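Local structure of PDZ domain protein (4L8N) at residues 15-20 against 291-296; 32-35 against 40-43. The protein is of unknown function but pairs PDZ domains at its two ends with a DUF4136 domain, and binds magnesium. All blocks are in the same frame, centred on the assembly; numbering follows the deposited sequence.

Contact 2 lies wholly within the N-terminal PDZ domain, whereas contact 1 joins that domain to the distant loop 291-296; their centres are about 18 Å apart. Contact 2 is nested within the long loop that contact 1 closes. They meet where strands 8-18 and 29-34 run side by side: Thr15 O lies 2.8 Å from Lys32 N, and Thr15 OG1 lies 2.6 Å from Ser33 OG, both probable hydrogen bonds. Lys32 also packs against contact 1, with its CE 3.4 Å from Asp17 OD1 and its CD 3.6 Å from Lys293 NZ. Contact 1 ties the PDZ sheet to the loop before strand 298-309, while contact 2 stays local. Neither lies at the magnesium-binding residues Glu239 and Asp270.

Contact 1: residues 15-20 against 291-296; sequences TYDISQ and YTKYGR
Asp17 reaches from the end of strand 8-18 to Tyr291 and Lys293, and a single carboxylate oxygen takes both. Tyr291 OH donates to Asp17 OD2 over 2.9 Å, meeting it on the anti side and 17° out of the carboxylate plane. Lys293 NZ comes from the opposite direction to the Asp17 side chain and uses the syn lone pair of OD2, a salt bridge of 3.1 Å. The phenol and Asp17 cross at about a right angle, with the ring and carboxylate planes 63° apart, and OD2 lies at the ring's edge, in its plane. Lys293 starts with CG between its backbone N and carbonyl carbon (chi1 57°), then runs extended and brings its CE to 3.5 Å from Asp17 OD2.

Further along, Ser19 OG sits obliquely to the phenol, 3.5 Å from Tyr291 CE1; its polar bonds go instead to Trp24 O and Ser21 N. One water finishes the link: it donates to Tyr291 OH (2.7 Å) and accepts from the backbone N of Gln20 (2.8 Å). Trp24 and Tyr48 pack on the Tyr291 side chain, and Lys293 NZ has a second partner in Lys457 O, at the chain's C-terminus.

With an alanine at Asp17, the phenol would probably lose its acceptor and the ammonium its carboxylate partner, weakening the tie between PDZ strand and loop. As it stands, the hydroxyl gives its proton to OD2 and accepts from the water, while the Asp17 carboxylate and Lys457 O probably offset the charge of Lys293, which lies close to Lys32, itself a weak, long ion-pair partner of Asp17 OD1.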
loop_
_atom_site.group_PDB
_atom_site.type_symbol
_atom_site.label_atom_id
_atom_site.label_comp_id
_atom_site.label_asym_id
_atom_site.label_seq_id
_atom_site.Cartn_x
_atom_site.Cartn_y
_atom_site.Cartn_z
ATOM N N THR A 15 1.433 -28.864 -10.822
ATOM C CA THR A 15 0.311 -28.319 -10.043
ATOM C C THR A 15 -0.364 -27.267 -10.927
ATOM O O THR A 15 0.310 -26.626 -11.734
ATOM C CB THR A 15 0.759 -27.756 -8.676
ATOM O OG1 THR A 15 1.622 -26.635 -8.850
ATOM C CG2 THR A 15 1.442 -28.796 -7.802
ATOM N N TYR A 16 -1.682 -27.103 -10.807
ATOM C CA TYR A 16 -2.413 -26.141 -11.630
ATOM C C TYR A 16 -3.590 -25.499 -10.888
ATOM O O TYR A 16 -4.003 -25.966 -9.823
ATOM C CB TYR A 16 -2.933 -26.829 -12.910
ATOM C CG TYR A 16 -4.100 -27.774 -12.683
ATOM C CD1 TYR A 16 -3.888 -29.118 -12.375
ATOM C CD2 TYR A 16 -5.417 -27.334 -12.815
ATOM C CE1 TYR A 16 -4.955 -29.991 -12.170
ATOM C CE2 TYR A 16 -6.491 -28.193 -12.584
ATOM C CZ TYR A 16 -6.255 -29.526 -12.279
ATOM O OH TYR A 16 -7.309 -30.394 -12.095
ATOM N N ASP A 17 -4.163 -24.462 -11.513
ATOM C CA ASP A 17 -5.369 -23.752 -11.113
ATOM C C ASP A 17 -6.361 -23.760 -12.239
ATOM O O ASP A 17 -5.954 -23.838 -13.395
ATOM C CB ASP A 17 -5.027 -22.281 -10.841
ATOM C CG ASP A 17 -4.506 -21.907 -9.475
ATOM O OD1 ASP A 17 -4.673 -22.717 -8.527
ATOM O OD2 ASP A 17 -3.999 -20.777 -9.331
ATOM N N ILE A 18 -7.646 -23.576 -11.944
ATOM C CA ILE A 18 -8.606 -23.274 -13.000
ATOM C C ILE A 18 -8.621 -21.737 -12.937
ATOM O O ILE A 18 -9.114 -21.169 -11.956
ATOM C CB ILE A 18 -9.985 -23.991 -12.902
ATOM C CG1 ILE A 18 -9.852 -25.463 -13.334
ATOM C CG2 ILE A 18 -11.043 -23.302 -13.778
ATOM C CD1 ILE A 18 -9.733 -26.411 -12.232
ATOM N N SER A 19 -7.905 -21.093 -13.886
ATOM C CA SER A 19 -7.689 -19.644 -13.966
ATOM C C SER A 19 -8.964 -18.828 -13.903
ATOM O O SER A 19 -9.941 -19.104 -14.602
ATOM C CB SER A 19 -6.926 -19.271 -15.229
ATOM O OG SER A 19 -6.847 -17.868 -15.412
ATOM N N GLN A 20 -8.914 -17.808 -13.038
ATOM C CA GLN A 20 -9.970 -16.832 -12.808
ATOM C C GLN A 20 -9.565 -15.496 -13.442
ATOM O O GLN A 20 -10.381 -14.576 -13.497
ATOM C CB GLN A 20 -10.290 -16.693 -11.301
ATOM C CG GLN A 20 -10.966 -17.930 -10.659
ATOM C CD GLN A 20 -12.126 -18.501 -11.467
ATOM O OE1 GLN A 20 -12.106 -19.668 -11.885
ATOM N NE2 GLN A 20 -13.146 -17.685 -11.738
ATOM N N TYR A 291 0.214 -14.416 -15.798
ATOM C CA TYR A 291 -0.782 -14.925 -14.873
ATOM C C TYR A 291 -0.732 -14.193 -13.528
ATOM O O TYR A 291 0.105 -14.491 -12.683
ATOM C CB TYR A 291 -0.614 -16.439 -14.713
ATOM C CG TYR A 291 -1.685 -17.101 -13.873
ATOM C CD1 TYR A 291 -3.035 -16.918 -14.157
ATOM C CD2 TYR A 291 -1.347 -17.952 -12.822
ATOM C CE1 TYR A 291 -4.023 -17.532 -13.392
ATOM C CE2 TYR A 291 -2.327 -18.577 -12.054
ATOM C CZ TYR A 291 -3.665 -18.368 -12.343
ATOM O OH TYR A 291 -4.626 -19.007 -11.592
ATOM N N THR A 292 -1.656 -13.226 -13.359
ATOM C CA THR A 292 -1.845 -12.402 -12.174
ATOM C C THR A 292 -3.032 -12.922 -11.359
ATOM O O THR A 292 -4.164 -12.925 -11.853
ATOM C CB THR A 292 -2.054 -10.920 -12.588
ATOM O OG1 THR A 292 -0.919 -10.435 -13.305
ATOM C CG2 THR A 292 -2.306 -10.001 -11.407
ATOM N N LYS A 293 -2.780 -13.356 -10.106
ATOM C CA LYS A 293 -3.868 -13.760 -9.226
ATOM C C LYS A 293 -3.869 -12.934 -7.903
ATOM O O LYS A 293 -4.912 -12.857 -7.262
ATOM C CB LYS A 293 -3.955 -15.277 -8.988
ATOM C CG LYS A 293 -2.754 -16.012 -8.431
ATOM C CD LYS A 293 -3.192 -17.434 -8.026
ATOM C CE LYS A 293 -2.029 -18.358 -7.745
ATOM N NZ LYS A 293 -2.444 -19.542 -6.939
ATOM N N TYR A 294 -2.767 -12.241 -7.560
ATOM C CA TYR A 294 -2.668 -11.375 -6.365
ATOM C C TYR A 294 -2.444 -9.925 -6.746
ATOM O O TYR A 294 -1.419 -9.593 -7.331
ATOM C CB TYR A 294 -1.545 -11.831 -5.421
ATOM C CG TYR A 294 -1.805 -13.215 -4.882
ATOM C CD1 TYR A 294 -2.742 -13.425 -3.876
ATOM C CD2 TYR A 294 -1.199 -14.330 -5.451
ATOM C CE1 TYR A 294 -3.045 -14.706 -3.428
ATOM C CE2 TYR A 294 -1.487 -15.615 -5.001
ATOM C CZ TYR A 294 -2.406 -15.796 -3.984
ATOM O OH TYR A 294 -2.704 -17.055 -3.525
ATOM N N GLY A 295 -3.383 -9.068 -6.378
ATOM C CA GLY A 295 -3.283 -7.650 -6.683
ATOM C C GLY A 295 -2.466 -6.810 -5.728
ATOM O O GLY A 295 -1.892 -5.803 -6.144
ATOM N N ARG A 296 -2.412 -7.183 -4.439
ATOM C CA ARG A 296 -1.745 -6.301 -3.474
ATOM C C ARG A 296 -0.554 -6.873 -2.685
ATOM O O ARG A 296 0.394 -6.113 -2.473
ATOM C CB ARG A 296 -2.757 -5.709 -2.481
ATOM C CG ARG A 296 -2.567 -4.203 -2.320
ATOM C CD ARG A 296 -3.622 -3.546 -1.454
ATOM N NE ARG A 296 -3.537 -3.958 -0.049
ATOM C CZ ARG A 296 -2.789 -3.353 0.869
ATOM N NH1 ARG A 296 -2.038 -2.308 0.542
ATOM N NH2 ARG A 296 -2.783 -3.793 2.122
HETATM O O HOH W 1 -6.702 -17.358 -11.398
#

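Contact 2: residues 32-35 against 40-43; sequences KSII and AEQA
Ile34 turns its CG2 methyl onto the aliphatic part of Glu41, and that is where the two segments pack closely. CG2 of Ile34 lies 3.6 Å from Glu41 CB and 3.7 Å from Glu41 CG. The methyl gets there by standing anti to its backbone N, while the CG1 branch lies beside that N (chi1 -87°) and takes no part in the touch. From the neighbouring residue it is the backbone that meets the helix: Ile35 O comes to 3.9 Å from Glu41 CB. The same carbonyl oxygen accepts a hydrogen bond from Ser38 OG, in the turn between the segments.

This is the strand-turn-helix step of a PDZ domain, in which strand 29-34 leads into the short helix 39-43, the αA element of the fold. A classic beta bulge marks the strand just upstream, where Lys32 and Ser33 both face Thr15. On the inner side of the helix, Ala40 packs on Phe14 and Val95, and Ala43 on Val93, joining αA to the sheet.

The outer side is much looser. Glu41 is exposed, and its chain, extended beyond CG (chi2 -175°), carries the carboxylate past the methyl, with OE2 still 4.2 Å from Ile34 CG2. No hydrogen bond crosses between the segments, and OE1 of Glu41 bonds instead to the backbone N of Tyr37.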
loop_
_atom_site.group_PDB
_atom_site.type_symbol
_atom_site.label_atom_id
_atom_site.label_comp_id
_atom_site.label_asym_id
_atom_site.label_seq_id
_atom_site.Cartn_x
_atom_site.Cartn_y
_atom_site.Cartn_z
ATOM N N LYS A 32 0.966 -23.964 -12.509
ATOM C CA LYS A 32 1.595 -23.151 -11.470
ATOM C C LYS A 32 3.037 -23.583 -11.166
ATOM O O LYS A 32 3.888 -22.739 -10.831
ATOM C CB LYS A 32 0.788 -23.251 -10.171
ATOM C CG LYS A 32 -0.544 -22.521 -10.171
ATOM C CD LYS A 32 -1.083 -22.392 -8.749
ATOM C CE LYS A 32 -1.488 -23.705 -8.110
ATOM N NZ LYS A 32 -1.635 -23.554 -6.640
ATOM N N SER A 33 3.281 -24.900 -11.156
ATOM C CA SER A 33 4.602 -25.432 -10.848
ATOM C C SER A 33 4.783 -26.784 -11.474
ATOM O O SER A 33 3.824 -27.532 -11.611
ATOM C CB SER A 33 4.825 -25.525 -9.338
ATOM O OG SER A 33 4.214 -26.702 -8.836
ATOM N N ILE A 34 6.023 -27.095 -11.821
ATOM C CA ILE A 34 6.432 -28.344 -12.419
ATOM C C ILE A 34 7.182 -29.129 -11.366
ATOM O O ILE A 34 8.014 -28.564 -10.650
ATOM C CB ILE A 34 7.262 -28.033 -13.701
ATOM C CG1 ILE A 34 6.324 -27.875 -14.906
ATOM C CG2 ILE A 34 8.271 -29.114 -14.022
ATOM C CD1 ILE A 34 5.804 -26.597 -15.046
ATOM N N ILE A 35 6.875 -30.415 -11.244
ATOM C CA ILE A 35 7.539 -31.251 -10.265
ATOM C C ILE A 35 8.915 -31.691 -10.821
ATOM O O ILE A 35 8.987 -32.281 -11.887
ATOM C CB ILE A 35 6.613 -32.410 -9.853
ATOM C CG1 ILE A 35 5.477 -31.834 -8.990
ATOM C CG2 ILE A 35 7.379 -33.517 -9.103
ATOM C CD1 ILE A 35 4.198 -32.391 -9.225
ATOM N N ALA A 40 6.364 -34.805 -16.940
ATOM C CA ALA A 40 5.829 -33.528 -17.428
ATOM C C ALA A 40 6.980 -32.515 -17.648
ATOM O O ALA A 40 7.015 -31.842 -18.677
ATOM C CB ALA A 40 4.818 -32.978 -16.440
ATOM N N GLU A 41 7.965 -32.487 -16.721
ATOM C CA GLU A 41 9.162 -31.651 -16.828
ATOM C C GLU A 41 9.938 -31.977 -18.110
ATOM O O GLU A 41 10.193 -31.094 -18.926
ATOM C CB GLU A 41 10.073 -31.821 -15.603
ATOM C CG GLU A 41 11.203 -30.803 -15.579
ATOM C CD GLU A 41 12.215 -30.967 -14.465
ATOM O OE1 GLU A 41 12.959 -31.973 -14.480
ATOM O OE2 GLU A 41 12.306 -30.059 -13.611
ATOM N N GLN A 42 10.279 -33.250 -18.285
ATOM C CA GLN A 42 11.026 -33.760 -19.418
ATOM C C GLN A 42 10.267 -33.512 -20.749
ATOM O O GLN A 42 10.913 -33.190 -21.752
ATOM C CB GLN A 42 11.307 -35.249 -19.181
ATOM C CG GLN A 42 12.169 -35.926 -20.234
ATOM C CD GLN A 42 12.003 -37.418 -20.145
ATOM O OE1 GLN A 42 12.680 -38.104 -19.361
ATOM N NE2 GLN A 42 11.048 -37.944 -20.912
ATOM N N ALA A 43 8.914 -33.602 -20.746
ATOM C CA ALA A 43 8.072 -33.404 -21.941
ATOM C C ALA A 43 8.051 -31.933 -22.388
ATOM O O ALA A 43 7.711 -31.638 -23.539
ATOM C CB ALA A 43 6.659 -33.892 -21.681
#